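Local coordinates for uncharacterized protein (Bifidobacterium adolescentis ATCC 15703, PDB 3CPG), which probably binds pyridoxal 5'-phosphate and takes part in the homeostasis of this cofactor, at residues A55-D60 / G76-Q81; D145-I150 / Q188-L193; I159-L164 / D194-Q199; V213-F218 / M250-A255; S219-T224 / R240-G245. All coordinates share one frame; numbering follows the deposited sequence.

Contact 1. Residues A55-D60 / G76-Q81; sequences ATKTRD and GENRPQ
Thr56 and Glu77 meet where two parallel barrel strands run out into their loops, and their side chains cross at about a right angle. With chi1 at 52°, OG1 of Thr56 sits between its own backbone N and carbonyl carbon, a position from which it donates to Glu77 OE2 at 2.5 Å. The hydroxyl comes down on the carboxylate from above its plane. Glu77 reaches it by folding: CG lies beside the backbone N, and a second bend at chi2 (-71°) swings the carboxylate back toward the neighbouring strand. OE2 is also in a salt bridge with Lys86. One step back, the strand pairing of Ala55 with Gly76 ends in a backbone bond, Thr56 N to Gly76 O at 3.0 Å.

Lys57 runs fully extended past CG, and its CD passes 3.7 Å from Asn78 ND2, aliphatic chain against amide. Between the two loops a water accepts from Lys57 N and from Asn78 ND2 (2.7 Å) and donates to Gly76 O (2.8 Å), which thereby holds two donors.

Lys57 is the predicted attachment point of pyridoxal phosphate, here without cofactor. Hydrogen bonds to its own N and to that of Thr56 hold the backbone at this point, while its side chain remains exposed. The chemistry is consistent with a defined base for a lysine whose amine could form the Schiff base.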
# COMPACT_ATOMS: atom_id res chain seq x y z
N ALA A 55 -5.91 -5.70 0.35
CA ALA A 55 -5.04 -6.22 1.41
C ALA A 55 -5.31 -7.71 1.36
O ALA A 55 -6.38 -8.17 1.75
CB ALA A 55 -5.45 -5.64 2.76
N THR A 56 -4.32 -8.47 0.88
CA THR A 56 -4.49 -9.90 0.70
C THR A 56 -4.01 -10.85 1.79
O THR A 56 -3.94 -12.06 1.57
CB THR A 56 -3.86 -10.32 -0.64
OG1 THR A 56 -2.51 -9.83 -0.71
CG2 THR A 56 -4.65 -9.72 -1.81
N LYS A 57 -3.70 -10.32 2.97
CA LYS A 57 -3.23 -11.17 4.05
C LYS A 57 -4.22 -12.30 4.35
O LYS A 57 -5.43 -12.08 4.37
CB LYS A 57 -3.00 -10.34 5.32
CG LYS A 57 -4.24 -9.62 5.82
CD LYS A 57 -3.96 -8.94 7.16
CE LYS A 57 -5.20 -8.23 7.69
NZ LYS A 57 -4.97 -7.62 9.03
N THR A 58 -3.67 -13.49 4.56
CA THR A 58 -4.43 -14.72 4.87
C THR A 58 -5.30 -15.26 3.74
O THR A 58 -6.02 -16.24 3.92
CB THR A 58 -5.32 -14.55 6.13
OG1 THR A 58 -6.52 -13.84 5.79
CG2 THR A 58 -4.58 -13.79 7.22
N ARG A 59 -5.24 -14.63 2.57
CA ARG A 59 -6.04 -15.09 1.44
C ARG A 59 -5.16 -15.93 0.52
O ARG A 59 -3.96 -15.65 0.40
CB ARG A 59 -6.62 -13.91 0.67
CG ARG A 59 -7.24 -12.83 1.54
CD ARG A 59 -8.34 -13.38 2.46
NE ARG A 59 -8.81 -12.33 3.36
CZ ARG A 59 -9.84 -12.45 4.20
NH1 ARG A 59 -10.53 -13.58 4.26
NH2 ARG A 59 -10.16 -11.43 4.98
N ASP A 60 -5.72 -16.95 -0.11
CA ASP A 60 -4.91 -17.77 -1.01
C ASP A 60 -4.90 -17.23 -2.43
O ASP A 60 -5.61 -16.27 -2.75
CB ASP A 60 -5.37 -19.24 -1.00
CG ASP A 60 -6.79 -19.43 -1.49
OD1 ASP A 60 -7.23 -18.70 -2.39
OD2 ASP A 60 -7.46 -20.36 -0.98
N GLY A 76 -1.47 -5.80 -1.69
CA GLY A 76 -0.50 -5.57 -0.64
C GLY A 76 -0.61 -6.66 0.40
O GLY A 76 -1.70 -6.95 0.90
N GLU A 77 0.53 -7.28 0.72
CA GLU A 77 0.58 -8.33 1.72
C GLU A 77 1.15 -7.74 3.00
O GLU A 77 1.92 -6.79 2.96
CB GLU A 77 1.50 -9.47 1.26
CG GLU A 77 0.93 -10.39 0.18
CD GLU A 77 -0.19 -11.30 0.69
OE1 GLU A 77 -0.23 -11.59 1.90
OE2 GLU A 77 -1.01 -11.75 -0.14
N ASN A 78 0.77 -8.32 4.14
CA ASN A 78 1.25 -7.85 5.43
C ASN A 78 2.55 -8.51 5.85
O ASN A 78 3.48 -7.85 6.32
CB ASN A 78 0.20 -8.09 6.51
CG ASN A 78 -0.69 -6.89 6.74
OD1 ASN A 78 -0.65 -6.27 7.81
ND2 ASN A 78 -1.49 -6.55 5.75
N ARG A 79 2.62 -9.83 5.69
CA ARG A 79 3.80 -10.58 6.11
C ARG A 79 4.69 -11.09 4.99
O ARG A 79 4.21 -11.63 4.00
CB ARG A 79 3.37 -11.78 6.97
CG ARG A 79 2.53 -11.43 8.19
CD ARG A 79 2.25 -12.67 9.02
NE ARG A 79 1.57 -13.71 8.26
CZ ARG A 79 1.34 -14.94 8.71
NH1 ARG A 79 1.73 -15.29 9.92
NH2 ARG A 79 0.71 -15.82 7.94
N PRO A 80 6.02 -10.92 5.15
CA PRO A 80 6.96 -11.38 4.13
C PRO A 80 6.81 -12.87 3.83
O PRO A 80 7.01 -13.30 2.70
CB PRO A 80 8.32 -11.04 4.75
CG PRO A 80 8.03 -9.79 5.50
CD PRO A 80 6.70 -10.09 6.16
N GLN A 81 6.44 -13.65 4.85
CA GLN A 81 6.28 -15.09 4.67
C GLN A 81 5.15 -15.40 3.70
O GLN A 81 5.21 -16.38 2.96
CB GLN A 81 6.00 -15.78 6.01
CG GLN A 81 6.86 -15.31 7.15
CD GLN A 81 6.19 -14.23 7.98
OE1 GLN A 81 5.13 -14.46 8.57
NE2 GLN A 81 6.79 -13.04 8.03
O HOH W 1 -2.57 -7.55 3.50

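Contact 2. Residues D145-I150 / Q188-L193; sequences DLAEKI and QKIGTL
Ala147 supplies the tight part of this helix contact, because its methyl group meets two larger apolar side chains of 188-193. CB lies 3.7 Å from Ile190 CG1 and 3.7 Å from Leu193 CD1, the two about at right angles as seen from CB. The same Leu193 methyl also rests on the helix backbone, 3.7 Å from Ala147 C and 3.8 Å from Glu148 N. Such a close approach is possible because alanine is small: the CA atoms of Ala147 and Ile190 are 6.4 Å apart.

The outer side is looser and polar. Glu148 stretches out beyond CG and crosses Lys189 at about a right angle, meeting it in a salt bridge whose hydrogen bond, Lys189 NZ to Glu148 OE2 at 3.5 Å, is weak. Lys189 begins with CG turned away from its backbone N (chi1 174°) and then bends at chi2 and chi4, which carries its amine round to the carboxylate. Neither charged residue is buried.

Inward from the alanine, the contact rests on the sheet. Ala147 touches Val141 of strand 137-141, and Ile190 packs on Val163 and Leu165 of strand 161-166, placing helices 144-157 and 183-191 side by side on the outside of the barrel.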
# COMPACT_ATOMS: atom_id res chain seq x y z
N ASP A 145 16.45 4.55 9.94
CA ASP A 145 17.20 3.32 10.17
C ASP A 145 16.75 2.20 9.24
O ASP A 145 17.58 1.56 8.58
CB ASP A 145 17.05 2.89 11.64
CG ASP A 145 17.89 1.68 11.99
OD1 ASP A 145 19.08 1.64 11.60
OD2 ASP A 145 17.37 0.77 12.67
N LEU A 146 15.44 1.96 9.17
CA LEU A 146 14.93 0.91 8.29
C LEU A 146 15.21 1.25 6.83
O LEU A 146 15.62 0.40 6.06
CB LEU A 146 13.41 0.72 8.50
CG LEU A 146 12.73 -0.37 7.66
CD1 LEU A 146 13.46 -1.69 7.84
CD2 LEU A 146 11.26 -0.51 8.08
N ALA A 147 15.00 2.51 6.47
CA ALA A 147 15.24 2.96 5.10
C ALA A 147 16.68 2.69 4.68
O ALA A 147 16.95 2.30 3.55
CB ALA A 147 14.93 4.45 4.98
N GLU A 148 17.62 2.90 5.60
CA GLU A 148 19.03 2.67 5.32
C GLU A 148 19.29 1.18 5.10
O GLU A 148 20.03 0.79 4.20
CB GLU A 148 19.91 3.15 6.47
CG GLU A 148 19.90 4.65 6.72
CD GLU A 148 20.77 5.05 7.90
OE1 GLU A 148 20.60 4.47 9.00
OE2 GLU A 148 21.61 5.96 7.75
N LYS A 149 18.66 0.34 5.92
CA LYS A 149 18.84 -1.10 5.80
C LYS A 149 18.30 -1.59 4.45
O LYS A 149 18.89 -2.45 3.82
CB LYS A 149 18.13 -1.83 6.94
CG LYS A 149 18.73 -1.53 8.30
CD LYS A 149 17.91 -2.17 9.41
CE LYS A 149 18.47 -1.79 10.77
NZ LYS A 149 17.68 -2.41 11.87
N ILE A 150 17.18 -1.02 4.02
CA ILE A 150 16.61 -1.42 2.74
C ILE A 150 17.51 -0.91 1.62
O ILE A 150 17.77 -1.61 0.64
CB ILE A 150 15.18 -0.84 2.58
CG1 ILE A 150 14.27 -1.47 3.64
CG2 ILE A 150 14.65 -1.10 1.17
CD1 ILE A 150 12.86 -0.90 3.70
N GLN A 188 13.11 13.58 3.95
CA GLN A 188 14.21 14.20 3.24
C GLN A 188 15.47 13.34 3.30
O GLN A 188 16.19 13.23 2.32
CB GLN A 188 14.45 15.60 3.81
CG GLN A 188 13.20 16.48 3.66
CD GLN A 188 13.37 17.87 4.24
OE1 GLN A 188 13.77 18.03 5.39
NE2 GLN A 188 13.04 18.89 3.44
N LYS A 189 15.72 12.72 4.45
CA LYS A 189 16.89 11.86 4.59
C LYS A 189 16.72 10.64 3.68
O LYS A 189 17.66 10.22 3.00
CB LYS A 189 17.06 11.40 6.04
CG LYS A 189 18.18 10.38 6.23
CD LYS A 189 19.52 10.92 5.74
CE LYS A 189 20.59 9.84 5.75
NZ LYS A 189 20.84 9.30 7.11
N ILE A 190 15.52 10.07 3.67
CA ILE A 190 15.23 8.91 2.82
C ILE A 190 15.47 9.27 1.36
O ILE A 190 15.97 8.46 0.58
CB ILE A 190 13.77 8.44 3.00
CG1 ILE A 190 13.58 7.86 4.41
CG2 ILE A 190 13.42 7.39 1.94
CD1 ILE A 190 12.15 7.45 4.73
N GLY A 191 15.13 10.51 0.99
CA GLY A 191 15.31 10.95 -0.38
C GLY A 191 16.76 10.94 -0.84
O GLY A 191 17.03 10.90 -2.04
N THR A 192 17.70 10.96 0.11
CA THR A 192 19.12 10.97 -0.24
C THR A 192 19.71 9.57 -0.40
O THR A 192 20.83 9.42 -0.87
CB THR A 192 19.96 11.70 0.83
OG1 THR A 192 19.95 10.95 2.05
CG2 THR A 192 19.39 13.09 1.08
N LEU A 193 18.95 8.55 -0.01
CA LEU A 193 19.43 7.17 -0.10
C LEU A 193 19.30 6.56 -1.49
O LEU A 193 18.27 6.71 -2.14
CB LEU A 193 18.69 6.29 0.91
CG LEU A 193 18.83 6.70 2.38
CD1 LEU A 193 17.91 5.86 3.24
CD2 LEU A 193 20.28 6.52 2.81

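Contact 3. Residues I159-L164 / D194-Q199; sequences ITVGVL and DGIELQ
Strands 161-166 and 196-202 are the two parallel strands of a beta-alpha-beta unit, joined by a crossover through helix 183-191. Their beginnings pair here, residues 159-164 alongside 194-199. Four backbone bonds alternate along the pair. Val161 N gives to Gly195 O at 2.9 Å, Glu197 N to Val161 O, Val163 N to Glu197 O, and finally Gln199 N to Val163 O at 2.9 Å, the last almost straight at 174°. The short strand axes diverge by 38°, the twist expected of a barrel wall.

On the face carrying Val161, Ile196, Val163 and Leu198, the branched side chains interlock. Ile196 CG2 lies 3.8 Å from Val161 CG1 and 4.1 Å from Val163 CG1, touching one valine and then the next.

On the other face, that of Gly162, Glu197 and Gln199, polar groups gather round the glycine. The amide of Gln199 lies flush on the bare CA of Gly162, with OE1 3.6 Å from it. Two bonds fix the amide: NE2 donates in its own plane to the anti lone pair of Glu197 OE1 (2.9 Å), and OE1 is hydrogen-bonded to Thr137 OG1. Leu164 stands apart from the valine face too: its CD2 comes back over the partner strand to 3.6 Å from Gln199 C.

The apolar face is packed from outside by helices, Ile196 meeting Ile190 and Leu198 meeting Ala187 of helix 183-191, and Val161 meeting Ile150 of helix 144-157. Strand 137-141 flanks the pair beyond Gly162, and strand 241-243 beyond Gln199.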
# COMPACT_ATOMS: atom_id res chain seq x y z
N ILE A 159 19.20 -2.89 -7.69
CA ILE A 159 17.87 -2.42 -8.03
C ILE A 159 17.44 -1.21 -7.20
O ILE A 159 18.15 -0.76 -6.31
CB ILE A 159 16.81 -3.52 -7.79
CG1 ILE A 159 16.75 -3.85 -6.29
CG2 ILE A 159 17.16 -4.76 -8.60
CD1 ILE A 159 15.58 -4.73 -5.88
N THR A 160 16.25 -0.71 -7.52
CA THR A 160 15.66 0.41 -6.79
C THR A 160 14.27 -0.07 -6.37
O THR A 160 13.53 -0.60 -7.20
CB THR A 160 15.48 1.67 -7.66
OG1 THR A 160 16.76 2.18 -8.05
CG2 THR A 160 14.72 2.75 -6.89
N VAL A 161 13.94 0.09 -5.10
CA VAL A 161 12.62 -0.33 -4.63
C VAL A 161 11.86 0.90 -4.16
O VAL A 161 12.45 1.84 -3.62
CB VAL A 161 12.74 -1.36 -3.46
CG1 VAL A 161 13.42 -0.72 -2.25
CG2 VAL A 161 11.36 -1.90 -3.10
N GLY A 162 10.56 0.92 -4.39
CA GLY A 162 9.76 2.05 -3.96
C GLY A 162 9.48 1.95 -2.48
O GLY A 162 9.44 0.86 -1.92
N VAL A 163 9.31 3.10 -1.82
CA VAL A 163 9.00 3.10 -0.40
C VAL A 163 8.04 4.22 -0.06
O VAL A 163 8.03 5.26 -0.72
CB VAL A 163 10.27 3.30 0.49
CG1 VAL A 163 11.26 2.17 0.28
CG2 VAL A 163 10.91 4.65 0.18
N LEU A 164 7.21 3.98 0.94
CA LEU A 164 6.30 5.01 1.44
C LEU A 164 6.74 5.19 2.88
O LEU A 164 7.08 4.22 3.56
CB LEU A 164 4.84 4.55 1.41
CG LEU A 164 4.18 4.20 0.07
CD1 LEU A 164 2.67 4.11 0.26
CD2 LEU A 164 4.52 5.25 -0.98
N ASP A 194 20.36 5.88 -1.94
CA ASP A 194 20.34 5.22 -3.24
C ASP A 194 19.56 3.92 -3.11
O ASP A 194 19.36 3.41 -2.01
CB ASP A 194 21.77 4.90 -3.71
CG ASP A 194 22.61 6.14 -3.94
OD1 ASP A 194 22.12 7.08 -4.59
OD2 ASP A 194 23.77 6.16 -3.47
N GLY A 195 19.10 3.38 -4.24
CA GLY A 195 18.37 2.13 -4.21
C GLY A 195 16.91 2.23 -3.77
O GLY A 195 16.20 1.23 -3.77
N ILE A 196 16.47 3.42 -3.38
CA ILE A 196 15.08 3.59 -2.98
C ILE A 196 14.45 4.83 -3.61
O ILE A 196 15.13 5.82 -3.90
CB ILE A 196 14.91 3.67 -1.44
CG1 ILE A 196 15.76 4.79 -0.86
CG2 ILE A 196 15.26 2.33 -0.80
CD1 ILE A 196 15.65 4.90 0.65
N GLU A 197 13.15 4.75 -3.83
CA GLU A 197 12.40 5.86 -4.40
C GLU A 197 11.23 6.18 -3.48
O GLU A 197 10.30 5.38 -3.34
CB GLU A 197 11.87 5.50 -5.80
CG GLU A 197 11.15 6.65 -6.48
CD GLU A 197 10.65 6.29 -7.87
OE1 GLU A 197 9.63 5.58 -7.97
OE2 GLU A 197 11.28 6.72 -8.86
N LEU A 198 11.27 7.35 -2.85
CA LEU A 198 10.19 7.77 -1.96
C LEU A 198 8.98 8.11 -2.83
O LEU A 198 9.01 9.10 -3.57
CB LEU A 198 10.63 8.99 -1.16
CG LEU A 198 9.59 9.61 -0.24
CD1 LEU A 198 9.14 8.60 0.81
CD2 LEU A 198 10.19 10.85 0.42
N GLN A 199 7.92 7.32 -2.72
CA GLN A 199 6.74 7.54 -3.55
C GLN A 199 5.53 8.12 -2.84
O GLN A 199 4.47 8.29 -3.45
CB GLN A 199 6.36 6.22 -4.23
CG GLN A 199 7.54 5.57 -4.93
CD GLN A 199 7.23 4.17 -5.45
OE1 GLN A 199 6.55 3.39 -4.79
NE2 GLN A 199 7.76 3.85 -6.62

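Contact 4. Residues V213-F218 / M250-A255; sequences VIRRGF and MELAIA
The Phe218 ring carries Ala253 over one face, with the methyl 3.7 Å above the plane and displaced toward the rim. It is a CH-pi contact, in which Ala253 CB stands 4.0 Å from the ring centroid and 23° off the normal. The ring also lies close to the helix backbone itself, since CD2 comes to 3.5 Å from Ala253 CA. Its chi1 of -66° sets CG beside the backbone N and directs the phenyl group across the gap.

The second flat group, the guanidinium of Arg215, is met at its edge. Ala255 CB lies in its plane, 4.0 Å from NH1, and Leu252 CD2 is nearer to the same nitrogen at 3.5 Å. The arginine chain bends at chi3 to get there, crossing Leu252 at about a right angle. Its polar end is held in a salt bridge with Glu256, just past the short helix.

Leu252 divides its two methyls between Arg215 and Ile214. While CD2 takes the arginine, CD1 reaches inward to Ile214 CG2 at 3.8 Å, so that one isobutyl group spans the apolar and charged parts of the contact.

The two helix axes approach to 9.3 Å and cross at -40°. Joining the long helix 211-231 to the short helix 250-255, the contact is of the kind made by neighbouring helices on the outside of a TIM barrel, here in the alanine racemase N-terminal family.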
# COMPACT_ATOMS: atom_id res chain seq x y z
N VAL A 213 -10.92 12.71 15.06
CA VAL A 213 -9.57 12.20 15.28
C VAL A 213 -9.06 11.54 13.99
O VAL A 213 -7.91 11.72 13.60
CB VAL A 213 -9.56 11.14 16.41
CG1 VAL A 213 -8.18 10.50 16.52
CG2 VAL A 213 -9.94 11.80 17.73
N ILE A 214 -9.94 10.78 13.35
CA ILE A 214 -9.60 10.10 12.12
C ILE A 214 -9.26 11.12 11.03
O ILE A 214 -8.22 11.02 10.36
CB ILE A 214 -10.78 9.21 11.66
CG1 ILE A 214 -10.98 8.09 12.69
CG2 ILE A 214 -10.52 8.66 10.26
CD1 ILE A 214 -12.16 7.19 12.40
N ARG A 215 -10.13 12.11 10.86
CA ARG A 215 -9.92 13.14 9.85
C ARG A 215 -8.64 13.93 10.10
O ARG A 215 -7.90 14.23 9.17
CB ARG A 215 -11.12 14.09 9.80
CG ARG A 215 -12.42 13.43 9.34
CD ARG A 215 -13.59 14.41 9.37
NE ARG A 215 -13.49 15.45 8.35
CZ ARG A 215 -13.54 15.22 7.04
NH1 ARG A 215 -13.70 13.99 6.59
NH2 ARG A 215 -13.44 16.23 6.18
N ARG A 216 -8.37 14.26 11.36
CA ARG A 216 -7.18 15.03 11.70
C ARG A 216 -5.90 14.32 11.26
O ARG A 216 -4.97 14.96 10.75
CB ARG A 216 -7.13 15.31 13.21
CG ARG A 216 -5.95 16.19 13.62
CD ARG A 216 -6.04 16.59 15.09
NE ARG A 216 -7.29 17.28 15.38
CZ ARG A 216 -8.26 16.78 16.13
NH1 ARG A 216 -8.14 15.58 16.67
NH2 ARG A 216 -9.37 17.48 16.33
N GLY A 217 -5.86 13.01 11.45
CA GLY A 217 -4.69 12.23 11.06
C GLY A 217 -4.48 12.15 9.56
O GLY A 217 -3.34 12.25 9.09
N PHE A 218 -5.56 11.97 8.80
CA PHE A 218 -5.44 11.89 7.34
C PHE A 218 -5.05 13.26 6.79
O PHE A 218 -4.26 13.37 5.86
CB PHE A 218 -6.76 11.45 6.71
CG PHE A 218 -7.17 10.05 7.05
CD1 PHE A 218 -6.22 9.05 7.24
CD2 PHE A 218 -8.52 9.70 7.12
CE1 PHE A 218 -6.60 7.73 7.50
CE2 PHE A 218 -8.91 8.39 7.37
CZ PHE A 218 -7.95 7.40 7.56
N MSE A 250 -12.61 4.41 4.74
CA MSE A 250 -12.17 4.87 3.42
C MSE A 250 -12.86 6.14 2.91
O MSE A 250 -12.25 6.95 2.22
CB MSE A 250 -12.29 3.75 2.37
CG MSE A 250 -13.70 3.30 2.05
SE MSE A 250 -13.71 2.03 0.57
CE MSE A 250 -13.50 0.43 1.58
N GLU A 251 -14.13 6.32 3.25
CA GLU A 251 -14.85 7.52 2.82
C GLU A 251 -14.15 8.77 3.37
O GLU A 251 -13.93 9.74 2.65
CB GLU A 251 -16.30 7.51 3.32
CG GLU A 251 -17.28 6.68 2.49
CD GLU A 251 -17.03 5.19 2.56
OE1 GLU A 251 -16.46 4.72 3.57
OE2 GLU A 251 -17.44 4.48 1.61
N LEU A 252 -13.79 8.74 4.65
CA LEU A 252 -13.11 9.87 5.28
C LEU A 252 -11.71 10.07 4.69
O LEU A 252 -11.27 11.20 4.47
CB LEU A 252 -13.00 9.63 6.79
CG LEU A 252 -14.31 9.54 7.57
CD1 LEU A 252 -14.03 9.08 8.99
CD2 LEU A 252 -15.02 10.89 7.56
N ALA A 253 -11.01 8.97 4.43
CA ALA A 253 -9.68 9.05 3.86
C ALA A 253 -9.74 9.72 2.50
O ALA A 253 -8.93 10.59 2.18
CB ALA A 253 -9.08 7.65 3.72
N ILE A 254 -10.71 9.32 1.70
CA ILE A 254 -10.85 9.89 0.37
C ILE A 254 -11.23 11.36 0.44
O ILE A 254 -10.76 12.17 -0.37
CB ILE A 254 -11.87 9.07 -0.46
CG1 ILE A 254 -11.30 7.67 -0.70
CG2 ILE A 254 -12.14 9.77 -1.79
CD1 ILE A 254 -12.25 6.70 -1.36
N ALA A 255 -12.05 11.73 1.42
CA ALA A 255 -12.43 13.13 1.59
C ALA A 255 -11.19 13.96 1.92
O ALA A 255 -11.11 15.14 1.58
CB ALA A 255 -13.46 13.27 2.71

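Contact 5. Residues S219-T224 / R240-G245; sequences SHLRKT and RELSMG
Leu221 and Leu242 reach each other from different first torsions. In Leu221 CG points away from the backbone N (chi1 -159°), whereas in Leu242 it lies beside the N and opposite the carbonyl carbon (chi1 -75°), and the two side chains slide past each other in opposite directions. Leu242 CD2 ends 3.8 Å from Leu221 CG and 3.6 Å from Leu221 O, lying against both the side chain and the helix backbone. Met244, a selenomethionine, has an extended chain. Its selenium is thereby brought to 3.7 Å from Leu221 CD2, with Leu221 CB a little farther at 4.0 Å.

These residues belong to the beta-alpha-beta unit formed by strand 196-202, helix 211-231 and strand 241-243. The helix runs back against the direction of the strand, at 160° to it, and their axes come within 9.1 Å of each other, as expected where a TIM-barrel helix lies on the outer face of the sheet. Leu201 of strand 196-202 also touches Leu221, widening the apolar layer between helix and sheet.

The other branch of Leu242 is given to Arg222. CD1 lies 3.6 Å from Arg222 CA and 3.7 Å from its CB, packing on the aliphatic root of the arginine. Beyond CG the chain bends at chi3 and leads away from the strand, and its guanidinium forms a salt bridge with Glu256. Ser243 turns to the opposite side of the strand, into the barrel, where its OG is hydrogen-bonded to Glu139 and Arg262.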
# COMPACT_ATOMS: atom_id res chain seq x y z
N SER A 219 -5.63 14.30 7.39
CA SER A 219 -5.35 15.67 6.98
C SER A 219 -3.87 15.96 7.23
O SER A 219 -3.20 16.58 6.41
CB SER A 219 -6.22 16.64 7.78
OG SER A 219 -5.95 17.98 7.42
N HIS A 220 -3.37 15.51 8.38
CA HIS A 220 -1.97 15.74 8.72
C HIS A 220 -1.06 15.05 7.71
O HIS A 220 -0.07 15.62 7.28
CB HIS A 220 -1.69 15.23 10.13
CG HIS A 220 -0.25 15.35 10.54
ND1 HIS A 220 0.72 14.46 10.13
CD2 HIS A 220 0.39 16.27 11.30
CE1 HIS A 220 1.89 14.82 10.63
NE2 HIS A 220 1.71 15.91 11.34
N LEU A 221 -1.42 13.83 7.32
CA LEU A 221 -0.61 13.10 6.35
C LEU A 221 -0.58 13.83 5.01
O LEU A 221 0.47 13.94 4.38
CB LEU A 221 -1.15 11.68 6.13
CG LEU A 221 -0.11 10.71 5.56
CD1 LEU A 221 0.97 10.45 6.60
CD2 LEU A 221 -0.78 9.40 5.15
N ARG A 222 -1.73 14.33 4.57
CA ARG A 222 -1.80 15.05 3.30
C ARG A 222 -0.93 16.31 3.33
O ARG A 222 -0.19 16.58 2.39
CB ARG A 222 -3.24 15.45 2.97
CG ARG A 222 -3.35 16.16 1.63
CD ARG A 222 -4.72 16.77 1.38
NE ARG A 222 -4.98 17.93 2.23
CZ ARG A 222 -5.78 17.92 3.28
NH1 ARG A 222 -6.42 16.81 3.63
NH2 ARG A 222 -5.95 19.03 4.00
N LYS A 223 -1.04 17.09 4.41
CA LYS A 223 -0.26 18.32 4.52
C LYS A 223 1.23 18.01 4.55
O LYS A 223 2.04 18.73 3.96
CB LYS A 223 -0.64 19.08 5.79
CG LYS A 223 -2.04 19.67 5.75
CD LYS A 223 -2.33 20.46 7.01
CE LYS A 223 -3.74 21.05 6.97
NZ LYS A 223 -4.02 21.86 8.19
N THR A 224 1.60 16.94 5.25
CA THR A 224 2.99 16.53 5.34
C THR A 224 3.50 16.18 3.94
O THR A 224 4.59 16.58 3.55
CB THR A 224 3.15 15.33 6.28
OG1 THR A 224 2.80 15.72 7.61
CG2 THR A 224 4.58 14.80 6.26
N ARG A 240 4.35 11.47 -3.83
CA ARG A 240 2.99 11.91 -4.14
C ARG A 240 1.83 11.09 -3.59
O ARG A 240 0.73 11.61 -3.44
CB ARG A 240 2.83 12.00 -5.66
CG ARG A 240 3.70 13.06 -6.31
CD ARG A 240 3.66 12.94 -7.82
NE ARG A 240 4.38 14.04 -8.47
CZ ARG A 240 3.97 15.30 -8.45
NH1 ARG A 240 2.86 15.63 -7.81
NH2 ARG A 240 4.68 16.24 -9.07
N GLU A 241 2.06 9.82 -3.28
CA GLU A 241 0.97 8.99 -2.78
C GLU A 241 0.61 9.20 -1.32
O GLU A 241 1.45 9.58 -0.50
CB GLU A 241 1.29 7.51 -2.99
CG GLU A 241 1.72 7.13 -4.40
CD GLU A 241 0.56 6.91 -5.35
OE1 GLU A 241 -0.60 7.20 -4.99
OE2 GLU A 241 0.82 6.45 -6.48
N LEU A 242 -0.65 8.94 -1.02
CA LEU A 242 -1.17 8.99 0.34
C LEU A 242 -1.93 7.69 0.49
O LEU A 242 -3.06 7.55 0.01
CB LEU A 242 -2.11 10.18 0.54
CG LEU A 242 -1.42 11.54 0.64
CD1 LEU A 242 -2.47 12.64 0.73
CD2 LEU A 242 -0.51 11.57 1.86
N SER A 243 -1.28 6.71 1.11
CA SER A 243 -1.90 5.40 1.32
C SER A 243 -2.58 5.46 2.67
O SER A 243 -1.93 5.35 3.71
CB SER A 243 -0.83 4.31 1.31
OG SER A 243 -1.41 3.02 1.49
N MSE A 244 -3.89 5.67 2.65
CA MSE A 244 -4.66 5.77 3.88
C MSE A 244 -6.13 5.48 3.63
O MSE A 244 -6.67 5.80 2.57
CB MSE A 244 -4.49 7.18 4.49
CG MSE A 244 -4.87 8.33 3.55
SE MSE A 244 -4.29 10.04 4.25
CE MSE A 244 -5.49 11.18 3.32
N GLY A 245 -6.77 4.87 4.63
CA GLY A 245 -8.17 4.52 4.51
C GLY A 245 -8.29 3.03 4.26
O GLY A 245 -7.60 2.47 3.41

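Overall arrangement
The five contacts sample one parallel barrel, its strands and its outer helices. Contact 1 comes first along the chain, and its centre is more than 20 Å from each of the others, on the opposite side of the chain's centre from contact 5. Contacts 2 and 3 alternate in sequence, have centres about 9 Å apart and touch through Ile150, Ile190, Val161 and Ile196, tying helix layer to sheet. Contact 3 passes to contact 5 through the neighbouring strands 196-202 and 241-243. Contact 5 is nested within the loop closed by contact 4, and both use helix 211-231. All five belong to the barrel; contact 1, at the ends of its strands, also holds the predicted cofactor lysine.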